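Local coordinates for NDP-rhamnosyltransferase (Saccharopolyspora spinosa, PDB 3TSA), which is an NDP-rhamnosyltransferase with the two-domain architecture of the GT-B glycosyltransferase clan, at residues L238-G250 against E337-A351. Sequence-based numbering, arbitrary orientation.
Sequences LLRAVAAATELPG and EQAQSDHEQFTDSIA
Ala244 lays its methyl over one face of the Phe346 ring: CB sits 3.8 Å from the ring centroid, a CH-pi contact displaced toward CD1. With CG anti to the backbone N (chi1 -163°), the phenyl is sent out from its own helix toward 238-246, where Phe346 CZ lies 3.4 Å from Ala241 CA. Thr347 OG1 comes within 3.6 Å of Ala244 CA and is held there by its bond to His343 O, which also accepts from Thr347 N on the opposite face of the carbonyl plane. Ile350 CD1 packs against Ala244 and Ala245, while Leu248 CD2, beyond the helical turns, meets Ile350 CG2 at 3.5 Å and Leu248 CD1 slides past Thr347 CG2.

Polar contacts border this apolar patch. His343 NE2 donates to Glu247 OE2 over 2.8 Å in a bent bond (N-H...O 136°); NE2 also comes from above the carboxylate plane. At the other imidazole nitrogen, a water links ND1 to Arg240 O.

Helix segments 238-246 and 343-351 pack at -58° with axes 8.6 Å apart, on the parallel six-stranded sheet of the C-terminal Rossmann-like domain of this GT-B fold; Phe346 and Ile350 also touch Ile291 and Leu310 of its strands.

Arg240 extends from CG to NE past Gln340 O, placing one guanidinium face over Ser341 CB. Its salt bridge to Glu337 is long (NH2 to OE2, 3.9 Å), and waters connect NH1 to Glu337 OE2 and to Gln340 OE1; Gln340 NE2 is held by Leu334 O and Pro313 O.

Farther out, Asp342 OD1 N-caps helix 343-354 by accepting from Gln345 N.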
loop_
_atom_site.group_PDB
_atom_site.type_symbol
_atom_site.label_atom_id
_atom_site.label_comp_id
_atom_site.label_asym_id
_atom_site.label_seq_id
_atom_site.Cartn_x
_atom_site.Cartn_y
_atom_site.Cartn_z
ATOM N N LEU A 238 -9.256 21.178 -19.366
ATOM C CA LEU A 238 -10.402 20.339 -19.000
ATOM C C LEU A 238 -11.617 20.795 -19.792
ATOM O O LEU A 238 -12.321 19.976 -20.394
ATOM C CB LEU A 238 -10.694 20.431 -17.512
ATOM C CG LEU A 238 -11.770 19.520 -16.898
ATOM C CD1 LEU A 238 -11.474 18.007 -17.122
ATOM C CD2 LEU A 238 -11.990 19.864 -15.398
ATOM N N LEU A 239 -11.853 22.101 -19.835
ATOM C CA LEU A 239 -13.067 22.568 -20.527
ATOM C C LEU A 239 -12.924 22.215 -21.991
ATOM O O LEU A 239 -13.931 21.825 -22.654
ATOM C CB LEU A 239 -13.142 24.101 -20.369
ATOM C CG LEU A 239 -13.463 24.536 -18.936
ATOM C CD1 LEU A 239 -13.389 26.099 -18.761
ATOM C CD2 LEU A 239 -14.839 23.936 -18.514
ATOM N N ARG A 240 -11.700 22.406 -22.524
ATOM C CA ARG A 240 -11.466 22.155 -23.950
ATOM C C ARG A 240 -11.713 20.712 -24.267
ATOM O O ARG A 240 -12.346 20.417 -25.267
ATOM C CB ARG A 240 -10.049 22.535 -24.401
ATOM C CG ARG A 240 -9.870 24.057 -24.526
ATOM C CD ARG A 240 -8.424 24.552 -24.372
ATOM N NE ARG A 240 -8.373 26.046 -24.476
ATOM C CZ ARG A 240 -7.316 26.802 -24.139
ATOM N NH1 ARG A 240 -6.249 26.298 -23.584
ATOM N NH2 ARG A 240 -7.420 28.129 -24.259
ATOM N N ALA A 241 -11.238 19.801 -23.429
ATOM C CA ALA A 241 -11.429 18.361 -23.718
ATOM C C ALA A 241 -12.866 17.932 -23.574
ATOM O O ALA A 241 -13.338 17.107 -24.346
ATOM C CB ALA A 241 -10.532 17.484 -22.743
ATOM N N VAL A 242 -13.550 18.449 -22.553
ATOM C CA VAL A 242 -14.982 18.089 -22.298
ATOM C C VAL A 242 -15.835 18.560 -23.508
ATOM O O VAL A 242 -16.681 17.820 -24.002
ATOM C CB VAL A 242 -15.492 18.724 -21.009
ATOM C CG1 VAL A 242 -17.040 18.621 -20.976
ATOM C CG2 VAL A 242 -14.916 17.880 -19.859
ATOM N N ALA A 243 -15.551 19.751 -24.015
ATOM C CA ALA A 243 -16.331 20.283 -25.160
ATOM C C ALA A 243 -16.062 19.454 -26.417
ATOM O O ALA A 243 -16.992 18.971 -27.106
ATOM C CB ALA A 243 -15.941 21.727 -25.407
ATOM N N ALA A 244 -14.788 19.205 -26.725
ATOM C CA ALA A 244 -14.485 18.440 -27.906
ATOM C C ALA A 244 -15.084 17.013 -27.815
ATOM O O ALA A 244 -15.637 16.502 -28.839
ATOM C CB ALA A 244 -12.972 18.402 -28.080
ATOM N N ALA A 245 -14.973 16.370 -26.657
ATOM C CA ALA A 245 -15.429 14.977 -26.550
ATOM C C ALA A 245 -16.950 14.923 -26.594
ATOM O O ALA A 245 -17.524 14.102 -27.316
ATOM C CB ALA A 245 -14.915 14.267 -25.250
ATOM N N THR A 246 -17.609 15.750 -25.803
ATOM C CA THR A 246 -19.060 15.503 -25.620
ATOM C C THR A 246 -19.875 15.925 -26.845
ATOM O O THR A 246 -21.021 15.486 -27.019
ATOM C CB THR A 246 -19.614 16.183 -24.356
ATOM O OG1 THR A 246 -19.362 17.607 -24.388
ATOM C CG2 THR A 246 -18.990 15.559 -23.090
ATOM N N GLU A 247 -19.317 16.806 -27.658
ATOM C CA GLU A 247 -19.979 17.220 -28.860
ATOM C C GLU A 247 -19.912 16.214 -29.984
ATOM O O GLU A 247 -20.627 16.325 -30.949
ATOM C CB GLU A 247 -19.332 18.502 -29.330
ATOM C CG GLU A 247 -19.807 19.669 -28.497
ATOM C CD GLU A 247 -19.342 20.998 -29.098
ATOM O OE1 GLU A 247 -19.204 21.930 -28.280
ATOM O OE2 GLU A 247 -19.111 21.077 -30.356
ATOM N N LEU A 248 -19.027 15.226 -29.878
ATOM C CA LEU A 248 -18.804 14.299 -30.940
ATOM C C LEU A 248 -19.863 13.220 -30.906
ATOM O O LEU A 248 -20.204 12.737 -29.804
ATOM C CB LEU A 248 -17.388 13.712 -30.813
ATOM C CG LEU A 248 -16.920 13.003 -32.084
ATOM C CD1 LEU A 248 -16.813 13.907 -33.269
ATOM C CD2 LEU A 248 -15.672 12.200 -31.886
ATOM N N PRO A 249 -20.426 12.869 -32.128
ATOM C CA PRO A 249 -21.488 11.885 -32.196
ATOM C C PRO A 249 -20.911 10.600 -31.680
ATOM O O PRO A 249 -19.759 10.232 -32.059
ATOM C CB PRO A 249 -21.763 11.708 -33.719
ATOM C CG PRO A 249 -21.175 12.912 -34.417
ATOM C CD PRO A 249 -20.101 13.461 -33.467
ATOM N N GLY A 250 -21.645 9.947 -30.805
ATOM C CA GLY A 250 -21.260 8.610 -30.418
ATOM C C GLY A 250 -20.636 8.552 -29.027
ATOM O O GLY A 250 -20.700 7.517 -28.397
ATOM N N GLU A 337 -0.830 25.981 -27.356
ATOM C CA GLU A 337 -2.105 26.541 -27.083
ATOM C C GLU A 337 -3.019 26.732 -28.297
ATOM O O GLU A 337 -4.248 26.468 -28.227
ATOM C CB GLU A 337 -1.941 27.863 -26.305
ATOM C CG GLU A 337 -3.300 28.235 -25.712
ATOM C CD GLU A 337 -3.311 29.708 -25.211
ATOM O OE1 GLU A 337 -2.702 30.578 -25.868
ATOM O OE2 GLU A 337 -3.966 29.970 -24.156
ATOM N N GLN A 338 -2.409 27.128 -29.437
ATOM C CA GLN A 338 -3.169 27.272 -30.660
ATOM C C GLN A 338 -3.845 25.972 -31.119
ATOM O O GLN A 338 -5.023 26.028 -31.577
ATOM C CB GLN A 338 -2.363 27.942 -31.783
ATOM C CG GLN A 338 -1.246 27.192 -32.351
ATOM C CD GLN A 338 -1.702 26.128 -33.358
ATOM O OE1 GLN A 338 -2.632 26.349 -34.150
ATOM N NE2 GLN A 338 -1.011 24.985 -33.373
ATOM N N ALA A 339 -3.141 24.833 -30.974
ATOM C CA ALA A 339 -3.773 23.544 -31.254
ATOM C C ALA A 339 -4.795 23.160 -30.198
ATOM O O ALA A 339 -5.883 22.647 -30.500
ATOM C CB ALA A 339 -2.676 22.453 -31.377
ATOM N N GLN A 340 -4.440 23.333 -28.946
ATOM C CA GLN A 340 -5.317 22.847 -27.857
ATOM C C GLN A 340 -6.657 23.583 -27.794
ATOM O O GLN A 340 -7.671 23.006 -27.373
ATOM C CB GLN A 340 -4.623 22.847 -26.498
ATOM C CG GLN A 340 -3.417 21.921 -26.448
ATOM C CD GLN A 340 -2.603 22.059 -25.224
ATOM O OE1 GLN A 340 -3.004 22.631 -24.201
ATOM N NE2 GLN A 340 -1.399 21.485 -25.296
ATOM N N SER A 341 -6.640 24.860 -28.212
ATOM C CA SER A 341 -7.810 25.756 -28.208
ATOM C C SER A 341 -8.533 25.730 -29.567
ATOM O O SER A 341 -9.454 26.514 -29.739
ATOM C CB SER A 341 -7.398 27.218 -27.883
ATOM O OG SER A 341 -6.489 27.728 -28.831
ATOM N N ASP A 342 -8.082 24.905 -30.508
ATOM C CA ASP A 342 -8.694 24.778 -31.863
ATOM C C ASP A 342 -9.773 23.705 -31.714
ATOM O O ASP A 342 -9.486 22.523 -31.839
ATOM C CB ASP A 342 -7.627 24.409 -32.891
ATOM C CG ASP A 342 -8.140 24.463 -34.311
ATOM O OD1 ASP A 342 -9.355 24.296 -34.486
ATOM O OD2 ASP A 342 -7.278 24.570 -35.221
ATOM N N HIS A 343 -11.005 24.130 -31.453
ATOM C CA HIS A 343 -12.088 23.188 -31.077
ATOM C C HIS A 343 -12.336 22.234 -32.244
ATOM O O HIS A 343 -12.518 21.004 -32.087
ATOM C CB HIS A 343 -13.394 23.929 -30.730
ATOM C CG HIS A 343 -14.568 23.000 -30.574
ATOM N ND1 HIS A 343 -14.730 22.198 -29.474
ATOM C CD2 HIS A 343 -15.629 22.762 -31.378
ATOM C CE1 HIS A 343 -15.840 21.495 -29.597
ATOM N NE2 HIS A 343 -16.404 21.815 -30.746
ATOM N N GLU A 344 -12.307 22.784 -33.445
ATOM C CA GLU A 344 -12.481 21.887 -34.596
ATOM C C GLU A 344 -11.403 20.800 -34.753
ATOM O O GLU A 344 -11.690 19.593 -35.054
ATOM C CB GLU A 344 -12.585 22.757 -35.876
ATOM C CG GLU A 344 -12.733 21.952 -37.201
ATOM C CD GLU A 344 -12.775 22.861 -38.463
ATOM O OE1 GLU A 344 -11.692 23.273 -38.985
ATOM O OE2 GLU A 344 -13.896 23.149 -38.925
ATOM N N GLN A 345 -10.156 21.213 -34.616
ATOM C CA GLN A 345 -9.012 20.318 -34.744
ATOM C C GLN A 345 -9.056 19.247 -33.618
ATOM O O GLN A 345 -8.778 18.061 -33.862
ATOM C CB GLN A 345 -7.702 21.136 -34.689
ATOM C CG GLN A 345 -6.433 20.236 -34.547
ATOM C CD GLN A 345 -5.104 21.078 -34.508
ATOM O OE1 GLN A 345 -5.077 22.297 -34.822
ATOM N NE2 GLN A 345 -4.027 20.417 -34.136
ATOM N N PHE A 346 -9.426 19.695 -32.415
ATOM C CA PHE A 346 -9.513 18.810 -31.222
ATOM C C PHE A 346 -10.576 17.726 -31.462
ATOM O O PHE A 346 -10.307 16.503 -31.328
ATOM C CB PHE A 346 -9.794 19.692 -30.023
ATOM C CG PHE A 346 -9.521 19.083 -28.654
ATOM C CD1 PHE A 346 -9.547 17.697 -28.452
ATOM C CD2 PHE A 346 -9.208 19.928 -27.574
ATOM C CE1 PHE A 346 -9.286 17.190 -27.189
ATOM C CE2 PHE A 346 -8.961 19.433 -26.295
ATOM C CZ PHE A 346 -8.990 18.015 -26.101
ATOM N N THR A 347 -11.772 18.176 -31.888
ATOM C CA THR A 347 -12.861 17.255 -32.221
ATOM C C THR A 347 -12.446 16.301 -33.329
ATOM O O THR A 347 -12.705 15.074 -33.213
ATOM C CB THR A 347 -14.097 18.132 -32.665
ATOM O OG1 THR A 347 -14.486 18.858 -31.484
ATOM C CG2 THR A 347 -15.211 17.236 -32.992
ATOM N N ASP A 348 -11.807 16.833 -34.378
ATOM C CA ASP A 348 -11.429 16.016 -35.520
ATOM C C ASP A 348 -10.393 14.951 -35.057
ATOM O O ASP A 348 -10.422 13.787 -35.538
ATOM C CB ASP A 348 -10.857 16.888 -36.674
ATOM C CG ASP A 348 -11.932 17.608 -37.456
ATOM O OD1 ASP A 348 -13.094 17.374 -37.242
ATOM O OD2 ASP A 348 -11.583 18.469 -38.285
ATOM N N SER A 349 -9.582 15.315 -34.072
ATOM C CA SER A 349 -8.528 14.391 -33.583
ATOM C C SER A 349 -9.176 13.214 -32.854
ATOM O O SER A 349 -8.741 12.063 -32.965
ATOM C CB SER A 349 -7.585 15.097 -32.620
ATOM O OG SER A 349 -6.785 16.022 -33.306
ATOM N N ILE A 350 -10.163 13.504 -32.045
ATOM C CA ILE A 350 -10.890 12.435 -31.369
ATOM C C ILE A 350 -11.539 11.502 -32.363
ATOM O O ILE A 350 -11.365 10.278 -32.278
ATOM C CB ILE A 350 -12.006 13.007 -30.433
ATOM C CG1 ILE A 350 -11.351 13.822 -29.288
ATOM C CG2 ILE A 350 -12.827 11.810 -29.829
ATOM C CD1 ILE A 350 -12.368 14.592 -28.390
ATOM N N ALA A 351 -12.245 12.072 -33.336
ATOM C CA ALA A 351 -12.880 11.272 -34.381
ATOM C C ALA A 351 -11.863 10.418 -35.138
ATOM O O ALA A 351 -12.169 9.279 -35.451
ATOM C CB ALA A 351 -13.670 12.182 -35.393
HETATM O O HOH W 1 -5.256 23.704 -22.962
HETATM O O HOH W 2 -12.666 22.138 -27.492
HETATM O O HOH W 3 -4.465 28.050 -22.199
#